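Local coordinates for protein (CD58) (Homo sapiens, PDB 1CCZ) that probably serves as a cell-surface adhesion glycoprotein, presenting an amino-terminal immunoglobulin-like domain that binds the receptor CD2, at residues V26-L38 with F49-L62. Residues are numbered along the deposited sequence; the frame is centred on the assembly and turned at random.
Sequences VLWKKQKDKVAEL and FKNRVYLDTVSGSL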
loop_
_atom_site.group_PDB
_atom_site.type_symbol
_atom_site.label_atom_id
_atom_site.label_comp_id
_atom_site.label_asym_id
_atom_site.label_seq_id
_atom_site.Cartn_x
_atom_site.Cartn_y
_atom_site.Cartn_z
ATOM N N VAL A 26 -6.980 26.761 3.263
ATOM C CA VAL A 26 -6.040 25.647 3.267
ATOM C C VAL A 26 -5.615 25.361 1.849
ATOM O O VAL A 26 -6.400 25.506 0.922
ATOM C CB VAL A 26 -6.658 24.355 3.903
ATOM C CG1 VAL A 26 -7.825 23.877 3.111
ATOM C CG2 VAL A 26 -5.633 23.262 3.934
ATOM N N LEU A 27 -4.359 24.982 1.672
ATOM C CA LEU A 27 -3.844 24.662 0.349
ATOM C C LEU A 27 -3.083 23.319 0.414
ATOM O O LEU A 27 -2.284 23.088 1.338
ATOM C CB LEU A 27 -2.896 25.765 -0.130
ATOM C CG LEU A 27 -2.190 25.552 -1.470
ATOM C CD1 LEU A 27 -3.212 25.446 -2.590
ATOM C CD2 LEU A 27 -1.259 26.712 -1.742
ATOM N N TRP A 28 -3.357 22.437 -0.554
ATOM C CA TRP A 28 -2.697 21.144 -0.627
ATOM C C TRP A 28 -1.894 21.100 -1.901
ATOM O O TRP A 28 -2.388 21.485 -2.985
ATOM C CB TRP A 28 -3.711 20.010 -0.646
ATOM C CG TRP A 28 -4.177 19.648 0.708
ATOM C CD1 TRP A 28 -5.298 20.107 1.338
ATOM C CD2 TRP A 28 -3.557 18.717 1.611
ATOM N NE1 TRP A 28 -5.418 19.517 2.572
ATOM C CE2 TRP A 28 -4.365 18.661 2.768
ATOM C CE3 TRP A 28 -2.400 17.926 1.552
ATOM C CZ2 TRP A 28 -4.057 17.842 3.862
ATOM C CZ3 TRP A 28 -2.091 17.113 2.643
ATOM C CH2 TRP A 28 -2.919 17.078 3.780
ATOM N N LYS A 29 -0.647 20.646 -1.767
ATOM C CA LYS A 29 0.245 20.534 -2.906
ATOM C C LYS A 29 0.791 19.118 -2.997
ATOM O O LYS A 29 0.949 18.441 -1.980
ATOM C CB LYS A 29 1.411 21.510 -2.773
ATOM C CG LYS A 29 1.057 22.961 -3.049
ATOM C CD LYS A 29 2.205 23.870 -2.643
ATOM C CE LYS A 29 1.993 25.306 -3.125
ATOM N NZ LYS A 29 3.086 26.215 -2.660
ATOM N N LYS A 30 1.046 18.689 -4.230
ATOM C CA LYS A 30 1.622 17.379 -4.535
ATOM C C LYS A 30 2.967 17.805 -5.096
ATOM O O LYS A 30 3.066 18.237 -6.249
ATOM C CB LYS A 30 0.805 16.673 -5.610
ATOM C CG LYS A 30 1.391 15.357 -6.108
ATOM C CD LYS A 30 0.546 14.831 -7.260
ATOM C CE LYS A 30 0.781 13.360 -7.523
ATOM N NZ LYS A 30 1.990 13.188 -8.361
ATOM N N GLN A 31 3.996 17.700 -4.263
ATOM C CA GLN A 31 5.314 18.145 -4.658
ATOM C C GLN A 31 5.172 19.666 -4.590
ATOM O O GLN A 31 4.888 20.223 -3.530
ATOM C CB GLN A 31 5.644 17.710 -6.096
ATOM C CG GLN A 31 6.308 16.339 -6.218
ATOM C CD GLN A 31 7.529 16.177 -5.315
ATOM O OE1 GLN A 31 7.521 16.596 -4.148
ATOM N NE2 GLN A 31 8.585 15.563 -5.850
ATOM N N LYS A 32 5.317 20.340 -5.721
ATOM C CA LYS A 32 5.197 21.782 -5.691
ATOM C C LYS A 32 3.971 22.278 -6.430
ATOM O O LYS A 32 3.759 23.480 -6.532
ATOM C CB LYS A 32 6.458 22.421 -6.282
ATOM C CG LYS A 32 7.644 22.432 -5.332
ATOM C CD LYS A 32 7.366 23.299 -4.114
ATOM C CE LYS A 32 8.252 22.894 -2.931
ATOM N NZ LYS A 32 9.663 23.391 -3.043
ATOM N N ASP A 33 3.155 21.368 -6.940
ATOM C CA ASP A 33 1.974 21.786 -7.673
ATOM C C ASP A 33 0.722 21.689 -6.825
ATOM O O ASP A 33 0.627 20.837 -5.944
ATOM C CB ASP A 33 1.845 20.962 -8.943
ATOM C CG ASP A 33 3.141 20.919 -9.717
ATOM O OD1 ASP A 33 3.580 21.983 -10.214
ATOM O OD2 ASP A 33 3.738 19.825 -9.813
ATOM N N LYS A 34 -0.228 22.586 -7.090
ATOM C CA LYS A 34 -1.473 22.648 -6.341
ATOM C C LYS A 34 -2.373 21.466 -6.628
ATOM O O LYS A 34 -2.502 21.027 -7.763
ATOM C CB LYS A 34 -2.223 23.947 -6.664
ATOM C CG LYS A 34 -1.609 25.201 -6.052
ATOM C CD LYS A 34 -2.662 26.293 -5.839
ATOM C CE LYS A 34 -2.926 27.113 -7.096
ATOM N NZ LYS A 34 -3.905 28.217 -6.809
ATOM N N VAL A 35 -3.003 20.969 -5.579
ATOM C CA VAL A 35 -3.905 19.836 -5.677
ATOM C C VAL A 35 -5.338 20.341 -5.477
ATOM O O VAL A 35 -6.213 20.104 -6.291
ATOM C CB VAL A 35 -3.549 18.779 -4.575
ATOM C CG1 VAL A 35 -4.701 17.805 -4.361
ATOM C CG2 VAL A 35 -2.282 18.046 -4.957
ATOM N N ALA A 36 -5.559 21.051 -4.378
ATOM C CA ALA A 36 -6.874 21.569 -4.051
ATOM C C ALA A 36 -6.689 22.662 -3.024
ATOM O O ALA A 36 -5.651 22.720 -2.354
ATOM C CB ALA A 36 -7.726 20.469 -3.456
ATOM N N GLU A 37 -7.707 23.502 -2.872
ATOM C CA GLU A 37 -7.638 24.599 -1.915
ATOM C C GLU A 37 -9.004 25.092 -1.458
ATOM O O GLU A 37 -10.009 24.841 -2.108
ATOM C CB GLU A 37 -6.880 25.772 -2.552
ATOM C CG GLU A 37 -7.700 26.496 -3.575
ATOM C CD GLU A 37 -6.903 27.452 -4.433
ATOM O OE1 GLU A 37 -5.664 27.386 -4.457
ATOM O OE2 GLU A 37 -7.527 28.285 -5.105
ATOM N N LEU A 38 -9.016 25.744 -0.299
ATOM C CA LEU A 38 -10.188 26.413 0.269
ATOM C C LEU A 38 -9.572 27.811 0.378
ATOM O O LEU A 38 -8.754 28.078 1.261
ATOM C CB LEU A 38 -10.541 25.894 1.658
ATOM C CG LEU A 38 -11.289 24.558 1.679
ATOM C CD1 LEU A 38 -11.558 24.151 3.118
ATOM C CD2 LEU A 38 -12.599 24.679 0.903
ATOM N N PHE A 49 -6.827 16.135 -10.157
ATOM C CA PHE A 49 -7.635 15.984 -8.962
ATOM C C PHE A 49 -9.041 16.557 -9.032
ATOM O O PHE A 49 -9.841 16.337 -8.126
ATOM C CB PHE A 49 -6.858 16.530 -7.767
ATOM C CG PHE A 49 -5.591 15.780 -7.511
ATOM C CD1 PHE A 49 -5.601 14.626 -6.733
ATOM C CD2 PHE A 49 -4.394 16.184 -8.103
ATOM C CE1 PHE A 49 -4.431 13.880 -6.554
ATOM C CE2 PHE A 49 -3.223 15.450 -7.933
ATOM C CZ PHE A 49 -3.244 14.289 -7.152
ATOM N N LYS A 50 -9.356 17.282 -10.104
ATOM C CA LYS A 50 -10.701 17.835 -10.240
ATOM C C LYS A 50 -11.671 16.680 -10.256
ATOM O O LYS A 50 -11.444 15.689 -10.934
ATOM C CB LYS A 50 -10.845 18.603 -11.545
ATOM C CG LYS A 50 -10.511 20.063 -11.441
ATOM C CD LYS A 50 -9.414 20.426 -12.419
ATOM C CE LYS A 50 -9.946 21.277 -13.541
ATOM N NZ LYS A 50 -10.365 22.591 -13.003
ATOM N N ASN A 51 -12.739 16.788 -9.486
ATOM C CA ASN A 51 -13.748 15.746 -9.454
ATOM C C ASN A 51 -13.371 14.490 -8.683
ATOM O O ASN A 51 -14.151 13.541 -8.656
ATOM C CB ASN A 51 -14.158 15.365 -10.885
ATOM C CG ASN A 51 -14.767 16.540 -11.652
ATOM O OD1 ASN A 51 -15.713 17.175 -11.181
ATOM N ND2 ASN A 51 -14.223 16.832 -12.838
ATOM N N ARG A 52 -12.194 14.453 -8.062
ATOM C CA ARG A 52 -11.861 13.268 -7.283
ATOM C C ARG A 52 -11.154 13.502 -5.965
ATOM O O ARG A 52 -10.387 12.653 -5.517
ATOM C CB ARG A 52 -11.079 12.256 -8.112
ATOM C CG ARG A 52 -9.804 12.752 -8.696
ATOM C CD ARG A 52 -8.944 11.585 -9.063
ATOM N NE ARG A 52 -7.614 12.020 -9.462
ATOM C CZ ARG A 52 -6.492 11.469 -9.019
ATOM N NH1 ARG A 52 -6.555 10.464 -8.162
ATOM N NH2 ARG A 52 -5.319 11.916 -9.440
ATOM N N VAL A 53 -11.406 14.656 -5.350
ATOM C CA VAL A 53 -10.850 14.961 -4.031
ATOM C C VAL A 53 -11.948 15.614 -3.181
ATOM O O VAL A 53 -12.891 16.199 -3.708
ATOM C CB VAL A 53 -9.625 15.943 -4.085
ATOM C CG1 VAL A 53 -8.500 15.359 -4.906
ATOM C CG2 VAL A 53 -10.045 17.278 -4.646
ATOM N N TYR A 54 -11.859 15.464 -1.870
ATOM C CA TYR A 54 -12.797 16.123 -0.986
ATOM C C TYR A 54 -11.950 16.797 0.096
ATOM O O TYR A 54 -11.061 16.182 0.686
ATOM C CB TYR A 54 -13.759 15.157 -0.337
ATOM C CG TYR A 54 -14.419 15.790 0.872
ATOM C CD1 TYR A 54 -15.284 16.879 0.723
ATOM C CD2 TYR A 54 -14.154 15.328 2.171
ATOM C CE1 TYR A 54 -15.865 17.489 1.827
ATOM C CE2 TYR A 54 -14.728 15.931 3.274
ATOM C CZ TYR A 54 -15.583 17.012 3.091
ATOM O OH TYR A 54 -16.156 17.618 4.177
ATOM N N LEU A 55 -12.231 18.062 0.368
ATOM C CA LEU A 55 -11.459 18.806 1.348
ATOM C C LEU A 55 -12.298 19.195 2.554
ATOM O O LEU A 55 -13.238 19.992 2.436
ATOM C CB LEU A 55 -10.896 20.059 0.674
ATOM C CG LEU A 55 -9.848 20.922 1.373
ATOM C CD1 LEU A 55 -8.851 20.056 2.136
ATOM C CD2 LEU A 55 -9.135 21.744 0.313
ATOM N N ASP A 56 -11.968 18.632 3.712
ATOM C CA ASP A 56 -12.687 18.954 4.943
ATOM C C ASP A 56 -12.429 20.423 5.298
ATOM O O ASP A 56 -11.308 20.822 5.595
ATOM C CB ASP A 56 -12.222 18.032 6.082
ATOM C CG ASP A 56 -13.078 18.166 7.341
ATOM O OD1 ASP A 56 -14.144 18.821 7.315
ATOM O OD2 ASP A 56 -12.675 17.602 8.367
ATOM N N THR A 57 -13.472 21.230 5.272
ATOM C CA THR A 57 -13.328 22.652 5.552
ATOM C C THR A 57 -13.035 22.971 7.003
ATOM O O THR A 57 -12.670 24.103 7.333
ATOM C CB THR A 57 -14.587 23.392 5.183
ATOM O OG1 THR A 57 -15.641 22.934 6.037
ATOM C CG2 THR A 57 -14.961 23.120 3.723
ATOM N N VAL A 58 -13.199 21.984 7.872
ATOM C CA VAL A 58 -12.957 22.195 9.291
ATOM C C VAL A 58 -11.518 21.918 9.706
ATOM O O VAL A 58 -10.860 22.768 10.320
ATOM C CB VAL A 58 -13.876 21.304 10.124
ATOM C CG1 VAL A 58 -13.563 21.461 11.590
ATOM C CG2 VAL A 58 -15.310 21.661 9.843
ATOM N N SER A 59 -11.041 20.723 9.355
ATOM C CA SER A 59 -9.690 20.268 9.701
ATOM C C SER A 59 -8.697 20.486 8.589
ATOM O O SER A 59 -7.497 20.545 8.833
ATOM C CB SER A 59 -9.715 18.784 10.006
ATOM O OG SER A 59 -10.205 18.082 8.875
ATOM N N GLY A 60 -9.205 20.583 7.367
ATOM C CA GLY A 60 -8.338 20.760 6.223
ATOM C C GLY A 60 -7.898 19.418 5.666
ATOM O O GLY A 60 -7.100 19.372 4.745
ATOM N N SER A 61 -8.419 18.328 6.220
ATOM C CA SER A 61 -8.081 16.971 5.765
ATOM C C SER A 61 -8.460 16.762 4.308
ATOM O O SER A 61 -9.555 17.130 3.886
ATOM C CB SER A 61 -8.816 15.916 6.609
ATOM O OG SER A 61 -8.219 15.754 7.881
ATOM N N LEU A 62 -7.557 16.145 3.550
ATOM C CA LEU A 62 -7.787 15.877 2.131
ATOM C C LEU A 62 -8.061 14.406 1.861
ATOM O O LEU A 62 -7.346 13.540 2.369
ATOM C CB LEU A 62 -6.562 16.290 1.306
ATOM C CG LEU A 62 -6.636 16.051 -0.204
ATOM C CD1 LEU A 62 -7.651 17.006 -0.783
ATOM C CD2 LEU A 62 -5.297 16.275 -0.849
#
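Trp28 sends its indole N-H across the contact to the carbonyl oxygen of Gly60. Trp28 NE1 lies 2.8 Å from Gly60 O, nearly in line with the C=O bond (174°) and with the oxygen in the ring plane, so the bond helps to fix the turn of the indole and satisfies a buried loop carbonyl. With the ring held this way, Leu62 lays CB over one face, 3.7 Å from the centroid of the five-membered ring in a CH-pi contact, while Leu55 CD1 approaches NE1 obliquely. The other branch of Leu55, CD2, meets Val26 CG1 tip to tip at 3.8 Å and also touches Leu38 CG. On the neighbouring strand, Val35 and Ala36 both face Trp28 in a classic beta bulge. With chi1 at 163°, Val35 CG1 stands anti to the backbone N and lies over one face of the Phe49 ring, 4.1 Å from its centroid; Arg52 NH2 lies over the opposite face, toward the rim, its guanidinium salt-bridged to Asp71, and Lys30 CD reaches the ring edge. The hairpin 26-38 thus packs against 49-62 across the core of an immunoglobulin-like beta sandwich. Strands 73-78 and 42-45 flank the hairpin in its sheet, while strand 53-55 edges the facing sheet beside 62-64.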